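Local coordinates for extracellular sialidase/neuraminidase, putative (Aspergillus fumigatus, PDB 2XZI), which probably hydrolyses glycosides of the deaminated sialic acid Kdn, acting as an extracellular exo-sialidase of the six-bladed beta-propeller type, at residues Thr106-Asp111 with Gly196-Pro201; Gly123-Gln128 with Val139-Asp144; Pro272-Gln277 with Thr300-Met305; Val307-Asp312 with Phe375-Ile380. All coordinates share one frame; numbering follows the deposited sequence.

In the fold
Interaction 1 opens first along the chain: Thr-106-Asp-111 meets Gly-196-Pro-201, closing a loop of 84 residues and joining two consecutive blades of the propeller. Interaction 2 falls wholly within that loop and closes a short excursion of 10 residues at the rim of the ligand pocket. The last two follow in series. Interaction 3 closes 22 residues between Pro-272-Gln-277 and Thr-300-Met-305, and interaction 4 closes 62 residues between Val-307-Asp-312, on strand 305-310, and Phe-375-Ile-380, at the start of helix 377-381. No two of these loops cross. Interactions 2 and 3 touch the same Kdn molecule (chain C), with centres about 27 Å apart, while interactions 3 and 4 touch through Pro-272 CD and Arg-308 NH2, 4.0 Å apart.

Interaction 1. Residues Thr106-Asp111 with Gly196-Pro201; sequences TPVVDD and GELVIP
Thr-106, Val-108 and Asp-110 pack on Leu-198 and Ile-200 in a buried, mainly apolar contact between the facing sheets of two consecutive blades. The evidence for sheet-on-sheet packing is the 8.3 Å between the axes of strands 106-109 and 198-201, which run nearly antiparallel (168°), with no hydrogen bond across. Val-108 CG1 has two partners, lying 4.1 Å from Leu-198 CD1 and 4.2 Å from Ile-200 CG1. At the end nearer the ligand site Thr-106 CG2 and Ile-200 CG2, each anti to its backbone N, meet methyl to methyl at 3.8 Å, while Thr-106 OG1 bonds to Asn-104 O. Such stacking of four-stranded antiparallel sheets is how blades of a sialidase beta-propeller abut round the central axis; Phe-118 of strand 115-122 also touches Ile-200, and Tyr-116 packs beside Val-108 and Asp-110. At the other end the carboxylate of Asp-110 lies against both methyls of Leu-198, with OD2 3.5 Å from CD1 and OD1 3.8 Å from CD2. Polar partners fix its rotation: Asp-111 N meets Asp-110 OD1 on the anti side at 2.8 Å, 27° out of the carboxylate plane, Arg-216 salt-bridges OD1, and Gly-214 N bonds to OD2.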
# COMPACT_ATOMS: atom_id res chain seq x y z
N THR A 106 -2.11 6.18 0.12
CA THR A 106 -2.38 5.69 1.47
C THR A 106 -3.83 6.02 1.85
O THR A 106 -4.10 7.05 2.48
CB THR A 106 -1.37 6.26 2.50
OG1 THR A 106 -0.05 6.11 1.97
CG2 THR A 106 -1.45 5.51 3.82
N PRO A 107 -4.76 5.15 1.45
CA PRO A 107 -6.19 5.37 1.67
C PRO A 107 -6.66 4.91 3.04
O PRO A 107 -6.07 3.99 3.62
CB PRO A 107 -6.84 4.53 0.56
CG PRO A 107 -5.88 3.38 0.38
CD PRO A 107 -4.52 4.02 0.52
N VAL A 108 -7.74 5.51 3.54
CA VAL A 108 -8.46 5.01 4.69
C VAL A 108 -9.95 5.33 4.51
O VAL A 108 -10.30 6.45 4.15
CB VAL A 108 -7.90 5.57 6.04
CG1 VAL A 108 -7.93 7.11 6.07
CG2 VAL A 108 -8.59 4.92 7.26
N VAL A 109 -10.78 4.34 4.80
CA VAL A 109 -12.22 4.50 4.70
C VAL A 109 -12.75 4.94 6.06
O VAL A 109 -12.54 4.27 7.07
CB VAL A 109 -12.91 3.21 4.23
CG1 VAL A 109 -14.44 3.42 4.19
CG2 VAL A 109 -12.37 2.73 2.87
N ASP A 110 -13.43 6.09 6.08
CA ASP A 110 -14.03 6.59 7.32
C ASP A 110 -15.45 6.06 7.53
O ASP A 110 -16.02 5.47 6.61
CB ASP A 110 -13.99 8.12 7.37
CG ASP A 110 -13.77 8.66 8.78
OD1 ASP A 110 -14.05 7.94 9.77
OD2 ASP A 110 -13.33 9.82 8.89
N ASP A 111 -16.02 6.29 8.72
CA ASP A 111 -17.30 5.66 9.14
C ASP A 111 -18.49 6.05 8.27
O ASP A 111 -19.47 5.30 8.16
CB ASP A 111 -17.66 6.01 10.59
CG ASP A 111 -16.59 5.62 11.59
OD1 ASP A 111 -15.67 4.84 11.25
OD2 ASP A 111 -16.70 6.08 12.74
N GLY A 196 -12.42 5.05 17.55
CA GLY A 196 -13.00 6.00 16.59
C GLY A 196 -12.05 6.86 15.79
O GLY A 196 -12.46 7.48 14.80
N GLU A 197 -10.79 6.94 16.22
CA GLU A 197 -9.80 7.77 15.52
C GLU A 197 -9.28 7.11 14.24
O GLU A 197 -9.34 5.89 14.09
CB GLU A 197 -8.59 8.08 16.41
CG GLU A 197 -8.90 8.75 17.76
CD GLU A 197 -9.21 7.75 18.87
OE1 GLU A 197 -9.36 6.53 18.60
OE2 GLU A 197 -9.29 8.22 20.03
N LEU A 198 -8.78 7.94 13.33
CA LEU A 198 -8.03 7.43 12.18
C LEU A 198 -6.54 7.50 12.46
O LEU A 198 -6.07 8.45 13.08
CB LEU A 198 -8.34 8.22 10.91
CG LEU A 198 -9.81 8.32 10.49
CD1 LEU A 198 -9.93 9.04 9.15
CD2 LEU A 198 -10.43 6.94 10.38
N VAL A 199 -5.80 6.51 11.98
CA VAL A 199 -4.34 6.55 12.07
C VAL A 199 -3.77 6.19 10.71
O VAL A 199 -4.08 5.11 10.15
CB VAL A 199 -3.77 5.57 13.13
CG1 VAL A 199 -2.26 5.77 13.26
CG2 VAL A 199 -4.41 5.79 14.48
N ILE A 200 -2.96 7.10 10.19
CA ILE A 200 -2.30 6.96 8.90
C ILE A 200 -0.79 6.92 9.12
O ILE A 200 -0.22 7.84 9.71
CB ILE A 200 -2.72 8.10 7.93
CG1 ILE A 200 -4.25 8.12 7.72
CG2 ILE A 200 -1.97 7.99 6.59
CD1 ILE A 200 -5.07 8.90 8.81
N PRO A 201 -0.14 5.83 8.69
CA PRO A 201 1.31 5.76 8.92
C PRO A 201 2.06 6.60 7.92
O PRO A 201 1.71 6.63 6.74
CB PRO A 201 1.61 4.27 8.72
CG PRO A 201 0.61 3.83 7.68
CD PRO A 201 -0.64 4.65 7.96

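Interaction 2. Residues Gly123-Gln128 with Val139-Asp144. With KDM (deamino-alpha-neuraminic acid), chain C.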
# COMPACT_ATOMS: atom_id res chain seq x y z
N GLY A 123 8.31 17.56 -7.36
CA GLY A 123 8.38 18.23 -8.65
C GLY A 123 8.98 17.42 -9.76
O GLY A 123 9.71 16.45 -9.53
N ALA A 124 8.70 17.87 -10.99
CA ALA A 124 9.08 17.20 -12.24
C ALA A 124 10.60 17.03 -12.44
O ALA A 124 11.04 16.13 -13.15
CB ALA A 124 8.48 17.94 -13.44
N THR A 125 11.38 17.91 -11.81
CA THR A 125 12.81 17.96 -12.06
C THR A 125 13.60 17.62 -10.81
O THR A 125 14.80 17.88 -10.74
CB THR A 125 13.26 19.34 -12.59
OG1 THR A 125 12.92 20.35 -11.63
CG2 THR A 125 12.60 19.65 -13.95
N TYR A 126 12.93 17.04 -9.82
CA TYR A 126 13.60 16.56 -8.60
C TYR A 126 13.52 15.05 -8.46
O TYR A 126 12.56 14.42 -8.94
CB TYR A 126 13.00 17.22 -7.36
CG TYR A 126 13.26 18.69 -7.26
CD1 TYR A 126 12.43 19.60 -7.89
CD2 TYR A 126 14.36 19.18 -6.56
CE1 TYR A 126 12.67 20.97 -7.82
CE2 TYR A 126 14.60 20.54 -6.48
CZ TYR A 126 13.75 21.42 -7.12
OH TYR A 126 13.98 22.78 -7.05
N SER A 127 14.52 14.48 -7.79
CA SER A 127 14.52 13.06 -7.44
C SER A 127 15.17 12.87 -6.08
O SER A 127 15.90 13.75 -5.61
CB SER A 127 15.21 12.22 -8.51
OG SER A 127 16.61 12.47 -8.57
N GLN A 128 14.91 11.72 -5.44
CA GLN A 128 15.42 11.44 -4.11
C GLN A 128 16.93 11.61 -4.02
O GLN A 128 17.43 12.26 -3.09
CB GLN A 128 14.98 10.04 -3.66
CG GLN A 128 15.34 9.73 -2.20
CD GLN A 128 14.68 8.47 -1.69
OE1 GLN A 128 14.23 7.62 -2.46
NE2 GLN A 128 14.61 8.35 -0.37
N VAL A 139 18.68 16.60 -16.27
CA VAL A 139 19.28 16.00 -15.09
C VAL A 139 18.55 16.53 -13.85
O VAL A 139 18.40 17.74 -13.68
CB VAL A 139 20.79 16.33 -15.06
CG1 VAL A 139 21.47 15.75 -13.82
CG2 VAL A 139 21.47 15.82 -16.34
N THR A 140 18.08 15.64 -12.98
CA THR A 140 17.30 16.08 -11.81
C THR A 140 18.15 16.73 -10.72
O THR A 140 19.34 16.44 -10.58
CB THR A 140 16.56 14.92 -11.12
OG1 THR A 140 17.51 14.00 -10.57
CG2 THR A 140 15.60 14.21 -12.07
N LYS A 141 17.50 17.62 -9.96
CA LYS A 141 18.05 18.17 -8.74
C LYS A 141 17.67 17.23 -7.61
O LYS A 141 16.62 16.58 -7.68
CB LYS A 141 17.47 19.56 -8.46
CG LYS A 141 17.85 20.62 -9.50
CD LYS A 141 17.05 21.91 -9.33
CE LYS A 141 15.62 21.79 -9.85
NZ LYS A 141 15.52 21.43 -11.30
N LYS A 142 18.49 17.17 -6.56
CA LYS A 142 18.18 16.38 -5.38
C LYS A 142 17.05 17.02 -4.60
O LYS A 142 17.03 18.22 -4.40
CB LYS A 142 19.42 16.20 -4.51
CG LYS A 142 19.22 15.21 -3.37
CD LYS A 142 20.51 14.96 -2.57
CE LYS A 142 20.23 13.96 -1.44
NZ LYS A 142 21.46 13.51 -0.72
N ILE A 143 16.09 16.20 -4.17
CA ILE A 143 15.04 16.67 -3.27
C ILE A 143 15.70 17.40 -2.10
O ILE A 143 16.67 16.91 -1.50
CB ILE A 143 14.18 15.47 -2.79
CG1 ILE A 143 13.28 14.96 -3.93
CG2 ILE A 143 13.35 15.84 -1.57
CD1 ILE A 143 12.06 15.78 -4.19
N ASP A 144 15.21 18.60 -1.80
CA ASP A 144 15.81 19.43 -0.76
C ASP A 144 14.74 20.05 0.12
O ASP A 144 13.57 19.70 0.01
CB ASP A 144 16.75 20.49 -1.39
CG ASP A 144 16.03 21.47 -2.30
OD1 ASP A 144 14.84 21.78 -2.09
OD2 ASP A 144 16.69 21.97 -3.25
C2 KDM C . 11.40 2.42 -3.69
C1 KDM C . 11.65 0.91 -3.66
C3 KDM C . 10.03 2.73 -4.32
C4 KDM C . 9.40 4.06 -3.82
C5 KDM C . 10.38 4.99 -3.09
C6 KDM C . 11.04 4.22 -1.92
C7 KDM C . 12.21 4.99 -1.28
C8 KDM C . 12.70 4.26 -0.01
C9 KDM C . 13.88 4.98 0.61
O5 KDM C . 9.71 6.19 -2.63
O1A KDM C . 11.02 0.19 -4.47
O1B KDM C . 12.49 0.52 -2.81
O4 KDM C . 8.86 4.74 -4.95
O6 KDM C . 11.55 2.90 -2.32
O7 KDM C . 13.27 5.09 -2.22
O8 KDM C . 11.66 4.20 0.98
O9 KDM C . 13.42 6.26 1.07
O2 KDM C . 12.45 2.94 -4.50
O HOH W 1 15.60 23.76 -5.02
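Tyr-126 and Ser-127 pair with Lys-141 and Lys-142 as a two-stranded parallel ladder that ends at the Kdn pocket, where Gln-128 reaches the ligand. The ladder is defined by three backbone bonds: Lys-141 N to Thr-125 O (2.8 Å, in the carbonyl plane), Ser-127 N to Lys-141 O, and Ile-143 N to Ser-127 O, whose donor stands 32° out of the carbonyl plane. On one face of the ladder Lys-141 lies over the Tyr-126 ring, its CE 3.3 Å from CZ. Bends at chi3 and chi4 fold the lysine back, which puts NZ 4.8 Å from the ring centroid and 21° off the normal, a cation-pi contact, and lets it donate to Thr-125 OG1 at 2.8 Å. Ile-143 CD1 packs on Tyr-126 CB. A water joins Tyr-126 OH to Asp-144 OD2, while Asp-144 OD1 is hydrogen-bonded to Thr-146 OG1. These strands belong to the excursion between propeller strands 115-122 and 152-158, beside the ligand site. On the other face Thr-140 OG1 donates to Ser-127 OG (2.7 Å); Asp-132 bonds to both hydroxyls, to Ser-127 OG through OD2 and to Thr-140 OG1 through its backbone N. Beyond the ladder Gln-128, with CG anti to the backbone N (chi1 -173°) and the rest extended, spans to the glycerol tail of the bound sugar: its OE1 accepts from O7 of Kdn at 2.7 Å, and its NE2 donates to O9 at 2.8 Å. Trp-182, a further pocket residue, touches this glutamine.

Interaction 3. Residues Pro272-Gln277 with Thr300-Met305; sequences PDPACQ and TSRRAM. With KDM (deamino-alpha-neuraminic acid), chain D; KDM (deamino-alpha-neuraminic acid), chain C.
The two backbones approach most closely at Pro-274 and Thr-300, with CA atoms 4.7 Å apart, and diverge, leaving Arg-302 to span back to Ala-275 and Cys-276. The Pro-274 ring packs on the 300-305 segment, its CG 3.3 Å from Ser-301 O. Arg-302, extended from CG to NE, passes Cys-276, whose SG lies over one guanidinium face, 3.4 Å from NE; O8 of the second Kdn (chain D) lies over the opposite face. Arg-302 NH2 donates to Ala-275 O at 3.1 Å, in the carbonyl plane and on a lone pair, slightly tilted from the guanidinium plane, while NE donates to a water. This leaves the guanidinium aimed at the carboxylate of Kdn chain C, in nearly straight two-pronged bonds: NH1 to O1A at 2.9 Å (177°) and NH2 to O1B at 2.8 Å (173°). With Arg-39 and Arg-245, which also bind this ligand, Arg-302 probably makes up the arginine triad characteristic of sialidases. The turn carrying Ala-275 is held by an Asx motif, Cys-276 N donating to the syn lone pair of Asp-273 OD1. The second Kdn sits beside the 300-305 loop: Arg-302 N donates to O1B at 2.8 Å, and Arg-303 NE to O4 at 2.9 Å.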
# COMPACT_ATOMS: atom_id res chain seq x y z
N PRO A 272 11.77 -11.71 8.39
CA PRO A 272 12.80 -11.26 7.45
C PRO A 272 12.21 -10.34 6.38
O PRO A 272 11.04 -10.49 6.01
CB PRO A 272 13.32 -12.58 6.86
CG PRO A 272 12.18 -13.54 7.02
CD PRO A 272 11.58 -13.17 8.34
N ASP A 273 13.00 -9.37 5.94
CA ASP A 273 12.55 -8.40 4.95
C ASP A 273 13.78 -7.92 4.19
O ASP A 273 14.84 -7.74 4.80
CB ASP A 273 11.86 -7.24 5.65
CG ASP A 273 11.29 -6.22 4.67
OD1 ASP A 273 12.03 -5.32 4.24
OD2 ASP A 273 10.09 -6.36 4.31
N PRO A 274 13.66 -7.68 2.87
CA PRO A 274 14.83 -7.29 2.06
C PRO A 274 14.94 -5.78 1.88
O PRO A 274 15.53 -5.33 0.92
CB PRO A 274 14.53 -7.98 0.72
CG PRO A 274 13.00 -7.82 0.60
CD PRO A 274 12.49 -7.98 2.03
N ALA A 275 14.41 -5.02 2.84
CA ALA A 275 14.27 -3.56 2.72
C ALA A 275 13.27 -3.25 1.60
O ALA A 275 13.62 -2.77 0.51
CB ALA A 275 15.64 -2.87 2.49
N CYS A 276 12.01 -3.57 1.88
CA CYS A 276 10.91 -3.37 0.94
C CYS A 276 9.66 -3.05 1.77
O CYS A 276 9.60 -3.36 2.95
CB CYS A 276 10.70 -4.64 0.08
SG CYS A 276 9.46 -4.52 -1.23
N GLN A 277 8.66 -2.43 1.17
CA GLN A 277 7.39 -2.20 1.83
C GLN A 277 6.67 -3.53 2.12
O GLN A 277 6.89 -4.53 1.45
CB GLN A 277 6.58 -1.24 0.95
CG GLN A 277 5.17 -0.89 1.43
CD GLN A 277 4.08 -1.81 0.89
OE1 GLN A 277 4.35 -2.92 0.43
NE2 GLN A 277 2.84 -1.34 0.91
N THR A 300 17.04 -10.90 1.39
CA THR A 300 17.72 -10.44 0.18
C THR A 300 16.83 -10.19 -1.05
O THR A 300 17.15 -9.32 -1.88
CB THR A 300 18.85 -11.41 -0.24
OG1 THR A 300 18.32 -12.73 -0.39
CG2 THR A 300 19.98 -11.40 0.78
N SER A 301 15.75 -10.96 -1.18
CA SER A 301 14.95 -10.97 -2.40
C SER A 301 13.55 -10.42 -2.16
O SER A 301 12.98 -10.63 -1.09
CB SER A 301 14.83 -12.40 -2.92
OG SER A 301 14.00 -12.47 -4.07
N ARG A 302 13.02 -9.73 -3.16
CA ARG A 302 11.61 -9.31 -3.13
C ARG A 302 10.67 -10.39 -3.65
O ARG A 302 9.46 -10.20 -3.65
CB ARG A 302 11.41 -7.99 -3.90
CG ARG A 302 12.02 -6.80 -3.16
CD ARG A 302 11.80 -5.48 -3.85
NE ARG A 302 12.35 -4.41 -3.02
CZ ARG A 302 12.15 -3.11 -3.19
NH1 ARG A 302 11.37 -2.66 -4.19
NH2 ARG A 302 12.71 -2.24 -2.36
N ARG A 303 11.22 -11.53 -4.04
CA ARG A 303 10.45 -12.58 -4.71
C ARG A 303 10.11 -13.74 -3.78
O ARG A 303 10.10 -14.90 -4.20
CB ARG A 303 11.24 -13.13 -5.90
CG ARG A 303 11.48 -12.13 -7.00
CD ARG A 303 12.02 -12.83 -8.24
NE ARG A 303 12.42 -11.86 -9.25
CZ ARG A 303 13.13 -12.15 -10.35
NH1 ARG A 303 13.53 -13.39 -10.60
NH2 ARG A 303 13.44 -11.17 -11.19
N ALA A 304 9.85 -13.44 -2.52
CA ALA A 304 9.53 -14.46 -1.53
C ALA A 304 8.23 -14.11 -0.80
O ALA A 304 8.14 -14.24 0.40
CB ALA A 304 10.69 -14.64 -0.54
N MET A 305 7.22 -13.67 -1.55
CA MET A 305 5.99 -13.16 -0.94
C MET A 305 5.32 -14.22 -0.09
O MET A 305 5.09 -15.34 -0.54
CB MET A 305 5.00 -12.67 -2.00
CG MET A 305 5.47 -11.46 -2.83
SD MET A 305 6.14 -10.09 -1.88
CE MET A 305 4.68 -9.54 -0.95
C2 KDM D . 15.18 -7.98 -7.44
C1 KDM D . 14.83 -7.97 -5.94
C3 KDM D . 14.18 -8.86 -8.24
C4 KDM D . 12.79 -8.20 -8.33
C5 KDM D . 12.89 -6.74 -8.80
C6 KDM D . 13.90 -5.95 -7.93
C7 KDM D . 14.21 -4.47 -8.25
C8 KDM D . 15.21 -3.90 -7.22
C9 KDM D . 15.65 -2.44 -7.48
O5 KDM D . 11.61 -6.11 -8.73
O1A KDM D . 14.95 -6.88 -5.33
O1B KDM D . 14.44 -9.05 -5.42
O4 KDM D . 11.98 -8.96 -9.23
O6 KDM D . 15.19 -6.64 -7.99
O7 KDM D . 14.75 -4.35 -9.57
O8 KDM D . 14.67 -4.00 -5.89
O9 KDM D . 14.61 -1.68 -8.11
O2 KDM D . 16.50 -8.52 -7.62
C2 KDM C . 11.40 2.42 -3.69
C1 KDM C . 11.65 0.91 -3.66
C3 KDM C . 10.03 2.73 -4.32
C4 KDM C . 9.40 4.06 -3.82
C5 KDM C . 10.38 4.99 -3.09
C6 KDM C . 11.04 4.22 -1.92
C7 KDM C . 12.21 4.99 -1.28
C8 KDM C . 12.70 4.26 -0.01
C9 KDM C . 13.88 4.98 0.61
O5 KDM C . 9.71 6.19 -2.63
O1A KDM C . 11.02 0.19 -4.47
O1B KDM C . 12.49 0.52 -2.81
O4 KDM C . 8.86 4.74 -4.95
O6 KDM C . 11.55 2.90 -2.32
O7 KDM C . 13.27 5.09 -2.22
O8 KDM C . 11.66 4.20 0.98
O9 KDM C . 13.42 6.26 1.07
O2 KDM C . 12.45 2.94 -4.50
O HOH W 2 14.88 -4.90 -1.72

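Interaction 4. Residues Val307-Asp312 with Phe375-Ile380; sequences VRISYD and FNLSWI
Val-307 and Ile-309, two residues apart on strand 305-310, meet Phe-375, Leu-377, Trp-379 and Ile-380 in a wholly buried apolar contact with no hydrogen bond across. Among the aliphatic pairs, Ile-380 lies against both strand residues: its CG1 is 3.8 Å from Val-307 CG1, and its CG2 is 3.9 Å from Ile-309 CD1. The side chains of Val-307 and Ile-380 meet at about a right angle. The long branch of Ile-309 is extended (chi2 158°), which carries CD1 on to Leu-377 CD2 at 4.0 Å.

The aromatic contacts gather on Val-307. Its CG2 lies 3.9 Å from Phe-375 CZ, and its CG1 comes to the edge of the Trp-379 indole, 4.1 Å from CZ3. Those rings also touch each other, Trp-379 CZ3 standing over a face of Phe-375 toward the rim.

Polar bonds set the ends of both segments rather than joining them. Asn-376 is the N-cap of helix 377-381: its OD1 accepts from Trp-379 N at 2.9 Å, with the donor 40° above the carbonyl plane, and from Tyr-11 N as well. Asp-312 N donates to Ser-310 OG at 3.1 Å, an ST turn just after the strand.

The helix follows directly on strand 368-375 of the propeller sheet that also contains the N-terminal strand 12-18. It packs across Val-307 and Ile-309 of the preceding blade, with Ile-292 of the adjoining strand 290-294 beside them and Ile-349 of strand 349-356 against Phe-375, Leu-377 and Ile-380.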
# COMPACT_ATOMS: atom_id res chain seq x y z
N VAL A 307 2.17 -14.60 2.96
CA VAL A 307 1.10 -14.06 3.80
C VAL A 307 1.02 -14.89 5.08
O VAL A 307 1.13 -16.11 5.02
CB VAL A 307 -0.26 -14.00 3.03
CG1 VAL A 307 -0.80 -15.41 2.69
CG2 VAL A 307 -1.27 -13.18 3.82
N ARG A 308 0.85 -14.22 6.22
CA ARG A 308 0.91 -14.86 7.53
C ARG A 308 -0.21 -14.42 8.45
O ARG A 308 -0.77 -13.32 8.27
CB ARG A 308 2.21 -14.47 8.24
CG ARG A 308 3.49 -14.79 7.47
CD ARG A 308 4.61 -14.19 8.28
NE ARG A 308 5.92 -14.18 7.65
CZ ARG A 308 6.90 -15.01 7.97
NH1 ARG A 308 6.70 -15.99 8.87
NH2 ARG A 308 8.09 -14.86 7.40
N ILE A 309 -0.47 -15.24 9.48
CA ILE A 309 -1.47 -14.95 10.52
C ILE A 309 -0.81 -14.92 11.90
O ILE A 309 0.02 -15.79 12.22
CB ILE A 309 -2.62 -15.98 10.52
CG1 ILE A 309 -3.36 -16.01 9.17
CG2 ILE A 309 -3.59 -15.73 11.68
CD1 ILE A 309 -4.14 -17.32 8.89
N SER A 310 -1.17 -13.92 12.70
CA SER A 310 -0.84 -13.98 14.13
C SER A 310 -2.12 -14.05 14.93
O SER A 310 -3.06 -13.31 14.65
CB SER A 310 -0.04 -12.76 14.59
OG SER A 310 0.22 -12.85 16.00
N TYR A 311 -2.12 -14.89 15.97
CA TYR A 311 -3.22 -14.99 16.92
C TYR A 311 -2.90 -14.26 18.22
O TYR A 311 -3.73 -14.23 19.14
CB TYR A 311 -3.50 -16.47 17.22
CG TYR A 311 -3.89 -17.25 16.00
CD1 TYR A 311 -5.18 -17.18 15.50
CD2 TYR A 311 -2.95 -18.05 15.34
CE1 TYR A 311 -5.55 -17.90 14.37
CE2 TYR A 311 -3.31 -18.78 14.21
CZ TYR A 311 -4.60 -18.69 13.73
OH TYR A 311 -4.94 -19.42 12.61
N ASP A 312 -1.73 -13.66 18.31
CA ASP A 312 -1.28 -13.00 19.54
C ASP A 312 -1.97 -11.67 19.75
O ASP A 312 -2.16 -10.91 18.80
CB ASP A 312 0.23 -12.79 19.55
CG ASP A 312 1.01 -14.09 19.65
OD1 ASP A 312 0.51 -15.07 20.25
OD2 ASP A 312 2.14 -14.12 19.14
N PHE A 375 -7.94 -14.72 -1.52
CA PHE A 375 -7.80 -16.03 -0.90
C PHE A 375 -8.45 -15.99 0.45
O PHE A 375 -8.59 -14.92 1.04
CB PHE A 375 -6.31 -16.44 -0.79
CG PHE A 375 -5.41 -15.36 -0.26
CD1 PHE A 375 -5.29 -15.15 1.10
CD2 PHE A 375 -4.65 -14.57 -1.12
CE1 PHE A 375 -4.45 -14.16 1.59
CE2 PHE A 375 -3.80 -13.59 -0.63
CZ PHE A 375 -3.70 -13.40 0.74
N ASN A 376 -8.90 -17.14 0.94
CA ASN A 376 -9.46 -17.18 2.28
C ASN A 376 -8.45 -17.66 3.32
O ASN A 376 -7.32 -18.03 3.00
CB ASN A 376 -10.77 -17.97 2.34
CG ASN A 376 -10.62 -19.43 1.93
OD1 ASN A 376 -9.53 -19.92 1.59
ND2 ASN A 376 -11.74 -20.13 1.94
N LEU A 377 -8.87 -17.59 4.58
CA LEU A 377 -8.01 -18.02 5.68
C LEU A 377 -7.66 -19.49 5.51
O LEU A 377 -6.51 -19.88 5.76
CB LEU A 377 -8.70 -17.79 7.02
CG LEU A 377 -8.90 -16.34 7.44
CD1 LEU A 377 -9.79 -16.33 8.67
CD2 LEU A 377 -7.57 -15.62 7.69
N SER A 378 -8.63 -20.29 5.08
CA SER A 378 -8.37 -21.71 4.83
C SER A 378 -7.22 -21.93 3.87
O SER A 378 -6.40 -22.80 4.08
CB SER A 378 -9.60 -22.38 4.25
OG SER A 378 -9.28 -23.72 3.95
N TRP A 379 -7.15 -21.13 2.81
CA TRP A 379 -6.04 -21.26 1.87
C TRP A 379 -4.70 -21.04 2.57
O TRP A 379 -3.76 -21.82 2.38
CB TRP A 379 -6.21 -20.34 0.66
CG TRP A 379 -5.11 -20.53 -0.33
CD1 TRP A 379 -5.05 -21.47 -1.31
CD2 TRP A 379 -3.91 -19.77 -0.42
NE1 TRP A 379 -3.88 -21.34 -2.02
CE2 TRP A 379 -3.16 -20.30 -1.50
CE3 TRP A 379 -3.38 -18.68 0.29
CZ2 TRP A 379 -1.91 -19.78 -1.88
CZ3 TRP A 379 -2.15 -18.15 -0.09
CH2 TRP A 379 -1.43 -18.70 -1.17
N ILE A 380 -4.60 -20.01 3.42
CA ILE A 380 -3.35 -19.77 4.13
C ILE A 380 -3.02 -20.94 5.05
O ILE A 380 -1.89 -21.44 5.06
CB ILE A 380 -3.42 -18.50 4.99
CG1 ILE A 380 -3.77 -17.27 4.14
CG2 ILE A 380 -2.08 -18.27 5.71
CD1 ILE A 380 -3.98 -15.96 4.94